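Long-range contacts in kinesin-like protein KAR3 (Saccharomyces cerevisiae, PDB 1F9V), which probably works as a microtubule-based kinesin motor that turns ATP hydrolysis into movement, and here holds ADP: residues Val42-Asn47 and His324-Leu329; Gln38-Thr43 and His52-Asp57. The protein carries 2 engineered substitutions. All blocks are in the same frame, centred on the assembly; numbering follows the deposited sequence.

Interaction 1 of 2, residues Val42-Asn47 and His324-Leu329; sequences VTKIQN and HINETL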
# COMPACT_ATOMS: atom_id res chain seq x y z
N VAL A 42 -1.87 20.17 11.02
CA VAL A 42 -1.32 20.83 9.85
C VAL A 42 -1.91 22.22 9.77
O VAL A 42 -3.13 22.39 9.83
CB VAL A 42 -1.67 20.05 8.55
CG1 VAL A 42 -1.13 20.80 7.33
CG2 VAL A 42 -1.08 18.65 8.61
N THR A 43 -1.05 23.22 9.62
CA THR A 43 -1.49 24.60 9.53
C THR A 43 -0.80 25.33 8.39
O THR A 43 0.40 25.17 8.17
CB THR A 43 -1.18 25.36 10.83
OG1 THR A 43 -1.64 24.61 11.95
CG2 THR A 43 -1.87 26.71 10.82
N LYS A 44 -1.57 26.13 7.65
CA LYS A 44 -1.04 26.92 6.55
C LYS A 44 -0.84 28.33 7.10
O LYS A 44 -1.73 28.86 7.77
CB LYS A 44 -2.01 26.93 5.37
CG LYS A 44 -1.99 25.63 4.56
CD LYS A 44 -3.02 25.66 3.43
CE LYS A 44 -2.85 26.88 2.54
NZ LYS A 44 -2.34 26.55 1.18
N ILE A 45 0.31 28.92 6.81
CA ILE A 45 0.64 30.26 7.31
C ILE A 45 -0.36 31.35 6.92
O ILE A 45 -0.55 32.31 7.67
CB ILE A 45 2.07 30.68 6.86
CG1 ILE A 45 2.61 31.78 7.77
CG2 ILE A 45 2.06 31.15 5.42
CD1 ILE A 45 4.03 32.19 7.46
N GLN A 46 -1.00 31.21 5.77
CA GLN A 46 -1.97 32.20 5.31
C GLN A 46 -3.15 32.36 6.27
O GLN A 46 -3.84 33.37 6.25
CB GLN A 46 -2.50 31.83 3.92
CG GLN A 46 -3.51 30.69 3.93
CD GLN A 46 -4.01 30.34 2.55
OE1 GLN A 46 -5.20 30.10 2.35
NE2 GLN A 46 -3.10 30.30 1.58
N ASN A 47 -3.39 31.34 7.09
CA ASN A 47 -4.48 31.37 8.06
C ASN A 47 -4.18 30.38 9.18
O ASN A 47 -4.73 29.28 9.22
CB ASN A 47 -5.80 31.00 7.39
CG ASN A 47 -6.97 31.10 8.34
OD1 ASN A 47 -6.94 31.87 9.31
ND2 ASN A 47 -8.02 30.32 8.08
N HIS A 324 4.27 21.69 -1.07
CA HIS A 324 3.37 20.55 -1.26
C HIS A 324 2.23 20.50 -0.26
O HIS A 324 1.47 19.53 -0.24
CB HIS A 324 4.15 19.24 -1.13
CG HIS A 324 5.38 19.18 -1.98
ND1 HIS A 324 6.64 19.02 -1.45
CD2 HIS A 324 5.54 19.22 -3.33
CE1 HIS A 324 7.52 18.95 -2.43
NE2 HIS A 324 6.88 19.07 -3.58
N ILE A 325 2.09 21.53 0.57
CA ILE A 325 1.07 21.53 1.61
C ILE A 325 -0.37 21.27 1.16
O ILE A 325 -1.15 20.63 1.87
CB ILE A 325 1.12 22.84 2.43
CG1 ILE A 325 0.41 22.63 3.76
CG2 ILE A 325 0.52 23.98 1.63
CD1 ILE A 325 1.09 21.61 4.64
N ASN A 326 -0.74 21.75 -0.02
CA ASN A 326 -2.11 21.53 -0.48
C ASN A 326 -2.35 20.07 -0.82
O ASN A 326 -3.39 19.51 -0.49
CB ASN A 326 -2.40 22.43 -1.67
CG ASN A 326 -2.54 23.88 -1.27
OD1 ASN A 326 -2.98 24.19 -0.16
ND2 ASN A 326 -2.17 24.78 -2.16
N GLU A 327 -1.38 19.44 -1.47
CA GLU A 327 -1.52 18.03 -1.83
C GLU A 327 -1.42 17.18 -0.58
O GLU A 327 -2.04 16.13 -0.47
CB GLU A 327 -0.45 17.61 -2.83
CG GLU A 327 -0.78 17.94 -4.28
CD GLU A 327 -2.12 17.35 -4.74
OE1 GLU A 327 -2.68 16.46 -4.07
OE2 GLU A 327 -2.60 17.79 -5.80
N THR A 328 -0.62 17.65 0.38
CA THR A 328 -0.46 16.93 1.64
C THR A 328 -1.81 16.90 2.35
O THR A 328 -2.22 15.86 2.87
CB THR A 328 0.58 17.61 2.54
OG1 THR A 328 1.89 17.33 2.04
CG2 THR A 328 0.48 17.08 3.97
N LEU A 329 -2.51 18.03 2.36
CA LEU A 329 -3.81 18.08 3.00
C LEU A 329 -4.79 17.17 2.25
O LEU A 329 -5.66 16.54 2.86
CB LEU A 329 -4.32 19.53 3.04
CG LEU A 329 -3.68 20.34 4.19
CD1 LEU A 329 -4.05 21.81 4.05
CD2 LEU A 329 -4.13 19.80 5.54
O HOH W 1 -1.52 27.72 -1.14

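Interaction 2 of 2, residues Gln38-Thr43 and His52-Asp57; sequences QSMEVT and HEFKFD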
# COMPACT_ATOMS: atom_id res chain seq x y z
N GLN A 38 -2.21 7.98 17.10
CA GLN A 38 -1.24 9.07 17.07
C GLN A 38 -1.88 10.21 16.30
O GLN A 38 -2.53 10.00 15.28
CB GLN A 38 0.05 8.62 16.38
CG GLN A 38 1.20 9.58 16.62
CD GLN A 38 2.53 8.97 16.25
OE1 GLN A 38 2.60 7.82 15.83
NE2 GLN A 38 3.60 9.75 16.42
N SER A 39 -1.68 11.44 16.77
CA SER A 39 -2.27 12.59 16.11
C SER A 39 -1.26 13.57 15.54
O SER A 39 -0.08 13.55 15.89
CB SER A 39 -3.19 13.33 17.09
OG SER A 39 -2.45 13.82 18.18
N MET A 40 -1.74 14.41 14.63
CA MET A 40 -0.92 15.42 13.99
C MET A 40 -1.78 16.62 13.65
O MET A 40 -3.01 16.52 13.55
CB MET A 40 -0.26 14.85 12.73
CG MET A 40 -1.23 14.52 11.61
SD MET A 40 -0.45 13.62 10.24
CE MET A 40 0.48 14.95 9.47
N GLU A 41 -1.13 17.77 13.47
CA GLU A 41 -1.81 19.01 13.14
C GLU A 41 -1.10 19.68 11.98
O GLU A 41 0.13 19.74 11.95
CB GLU A 41 -1.83 19.96 14.34
CG GLU A 41 -2.77 19.53 15.44
CD GLU A 41 -2.55 20.32 16.72
OE1 GLU A 41 -1.85 21.35 16.67
OE2 GLU A 41 -3.08 19.90 17.78
N VAL A 42 -1.87 20.17 11.02
CA VAL A 42 -1.32 20.83 9.85
C VAL A 42 -1.91 22.22 9.77
O VAL A 42 -3.13 22.39 9.83
CB VAL A 42 -1.67 20.05 8.55
CG1 VAL A 42 -1.13 20.80 7.33
CG2 VAL A 42 -1.08 18.65 8.61
N THR A 43 -1.05 23.22 9.62
CA THR A 43 -1.49 24.60 9.53
C THR A 43 -0.80 25.33 8.39
O THR A 43 0.40 25.17 8.17
CB THR A 43 -1.18 25.36 10.83
OG1 THR A 43 -1.64 24.61 11.95
CG2 THR A 43 -1.87 26.71 10.82
N HIS A 52 -5.76 21.89 10.98
CA HIS A 52 -6.34 20.62 10.55
C HIS A 52 -5.73 19.50 11.38
O HIS A 52 -4.52 19.25 11.30
CB HIS A 52 -6.05 20.37 9.07
CG HIS A 52 -6.56 21.44 8.16
ND1 HIS A 52 -5.84 22.57 7.86
CD2 HIS A 52 -7.73 21.56 7.49
CE1 HIS A 52 -6.53 23.33 7.03
NE2 HIS A 52 -7.69 22.74 6.80
N GLU A 53 -6.55 18.82 12.17
CA GLU A 53 -6.07 17.72 12.99
C GLU A 53 -6.44 16.39 12.36
O GLU A 53 -7.51 16.24 11.77
CB GLU A 53 -6.65 17.78 14.40
CG GLU A 53 -6.26 16.56 15.25
CD GLU A 53 -6.42 16.79 16.75
OE1 GLU A 53 -5.39 17.04 17.43
OE2 GLU A 53 -7.57 16.73 17.24
N PHE A 54 -5.53 15.42 12.49
CA PHE A 54 -5.74 14.08 11.96
C PHE A 54 -5.22 13.06 12.96
O PHE A 54 -4.25 13.32 13.68
CB PHE A 54 -5.01 13.91 10.63
CG PHE A 54 -5.38 14.94 9.60
CD1 PHE A 54 -6.52 14.79 8.82
CD2 PHE A 54 -4.58 16.06 9.40
CE1 PHE A 54 -6.86 15.75 7.86
CE2 PHE A 54 -4.91 17.03 8.44
CZ PHE A 54 -6.06 16.87 7.67
N LYS A 55 -5.86 11.89 12.99
CA LYS A 55 -5.44 10.81 13.87
C LYS A 55 -5.37 9.53 13.04
O LYS A 55 -6.26 9.27 12.22
CB LYS A 55 -6.44 10.63 15.02
CG LYS A 55 -6.28 11.66 16.12
CD LYS A 55 -7.29 11.47 17.24
CE LYS A 55 -7.91 12.81 17.61
NZ LYS A 55 -7.63 13.19 19.02
N PHE A 56 -4.30 8.77 13.25
CA PHE A 56 -4.07 7.52 12.53
C PHE A 56 -3.55 6.47 13.49
O PHE A 56 -3.28 6.76 14.65
CB PHE A 56 -3.07 7.75 11.39
CG PHE A 56 -3.52 8.78 10.39
CD1 PHE A 56 -4.66 8.57 9.61
CD2 PHE A 56 -2.84 9.99 10.26
CE1 PHE A 56 -5.12 9.54 8.73
CE2 PHE A 56 -3.30 10.98 9.37
CZ PHE A 56 -4.44 10.75 8.61
N ASP A 57 -3.41 5.24 13.01
CA ASP A 57 -2.92 4.17 13.87
C ASP A 57 -1.45 4.41 14.22
O ASP A 57 -0.98 4.01 15.28
CB ASP A 57 -3.11 2.82 13.17
CG ASP A 57 -4.57 2.47 13.01
OD1 ASP A 57 -5.21 2.09 14.01
OD2 ASP A 57 -5.10 2.59 11.88

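Interaction 1 of 2, residues Val42-Asn47 and His324-Leu329
Val42 meets Ile325 and Leu329 chiefly through its methyl CG1. Ile325 extends its CD1 toward it end to end, to 3.6 Å from Val42 CG1, whereas the leucine slides past the valine in the opposite direction and brings Leu329 CD2 to 3.6 Å from the same Val42 CG1. With CG1 anti to the backbone N (chi1 177°), this methyl is the branch that faces the helix. Two residues on, Lys44 lays its aliphatic part across both helix side chains, with Lys44 CG 3.9 Å from Ile325 CG1 and Lys44 CD 4.0 Å from Leu329 CD1. Its chain then bends at chi3 (54°), and Lys44 NZ donates a hydrogen bond of 2.8 Å to Asn326 OD1. The ammonium approaches well off the carbonyl direction and is tilted 22° from the carbonyl plane. A water accepts from Lys44 NZ at 2.7 Å and from Asn326 ND2 at 3.2 Å, closing a small ring in which both ends of the amide are engaged and its rotation is fixed. An alanine in place of Lys44 would probably leave Asn326 OD1 without its charged donor, the water without one of its two donors, and Ile325 and Leu329 without the lysine methylenes that lie across them.

Behind these contacts, Ile325 and Leu329 stand one turn apart, joined by the bond from Leu329 N to Ile325 O, with His324 as N-cap of helix 325-338. Leu329 also touches His52 and Phe54 of strand 51-56. The contact thus packs one face of the three-stranded antiparallel sheet, through its central strand, against the first turn of helix 325-338, the last helix of the motor domain. Its chemistry is graded: buried branched aliphatics supply the close fit, and one neutral amide receives the lysine charge where the interface opens to water.

Interaction 2 of 2, residues Gln38-Thr43 and His52-Asp57
Met40 runs between Phe54 and Phe56 on the buried side of the hairpin and touches both. Its first torsion (chi1 67°) sets CG between the backbone N and the carbonyl carbon, from where Met40 CG lies 4.0 Å from Phe54 CB. Farther out, Met40 SD comes to 4.0 Å from Phe56 CE2, in the plane of the ring at its edge, a Met-aromatic contact. On the same side, Val42 adds its methyl CG2, 4.2 Å from Phe54 CE2. Ser336 of helix 325-338 touches Phe54, while Ala335 of that helix and Val7 and Cys9 of strand 4-11 touch Phe56.

Around this centre the strands run antiparallel in a regular ladder. Gln38 with Phe56, Met40 with Phe54 and Val42 with His52 are hydrogen-bonded pairs, each joined by two backbone bonds, while Ser39 with Lys55 and Glu41 with Glu53 are non-hydrogen-bonded. The His52 ring adds a weak bond at its edge, ND1 donating to Val42 O at 3.4 Å, so that Val42 O accepts from the backbone N of His52 and, weakly, from its ND1.

The opposite face is polar. Ser39 CB packs on Lys55 CG at 3.6 Å, and the serine OG is hydrogen-bonded to the side-chain amide of Asn29, just past the neighbouring strand 24-28. Glu41 OE2 and Glu53 OE1 lie 3.7 Å apart, their carboxylates turned 48° to each other; Lys55 NZ, in a long salt bridge of 4.0 Å to Glu53 OE2, probably eases that repulsion only in part. The ladder gives the pair its six backbone bonds and the apolar side its packing, whereas the charged face probably adds little.

Both interactions use strand 38-44 and share Val42, whose two methyls serve different partners: one faces helix 325-338 in interaction 1, the other its hairpin neighbour in interaction 2. The two meet at Leu329, whose CD2 packs against both His52 and Phe54, so the apolar parts of the two contacts adjoin. Interaction 1 joins elements far apart in sequence and relies on side chains, with a single direct polar bond at its watery margin. Interaction 2 joins sequence neighbours, buries nearly twice the surface and relies on backbone hydrogen bonds; one face of its sheet belongs to the core, while the other is a partly exposed surface carrying charges.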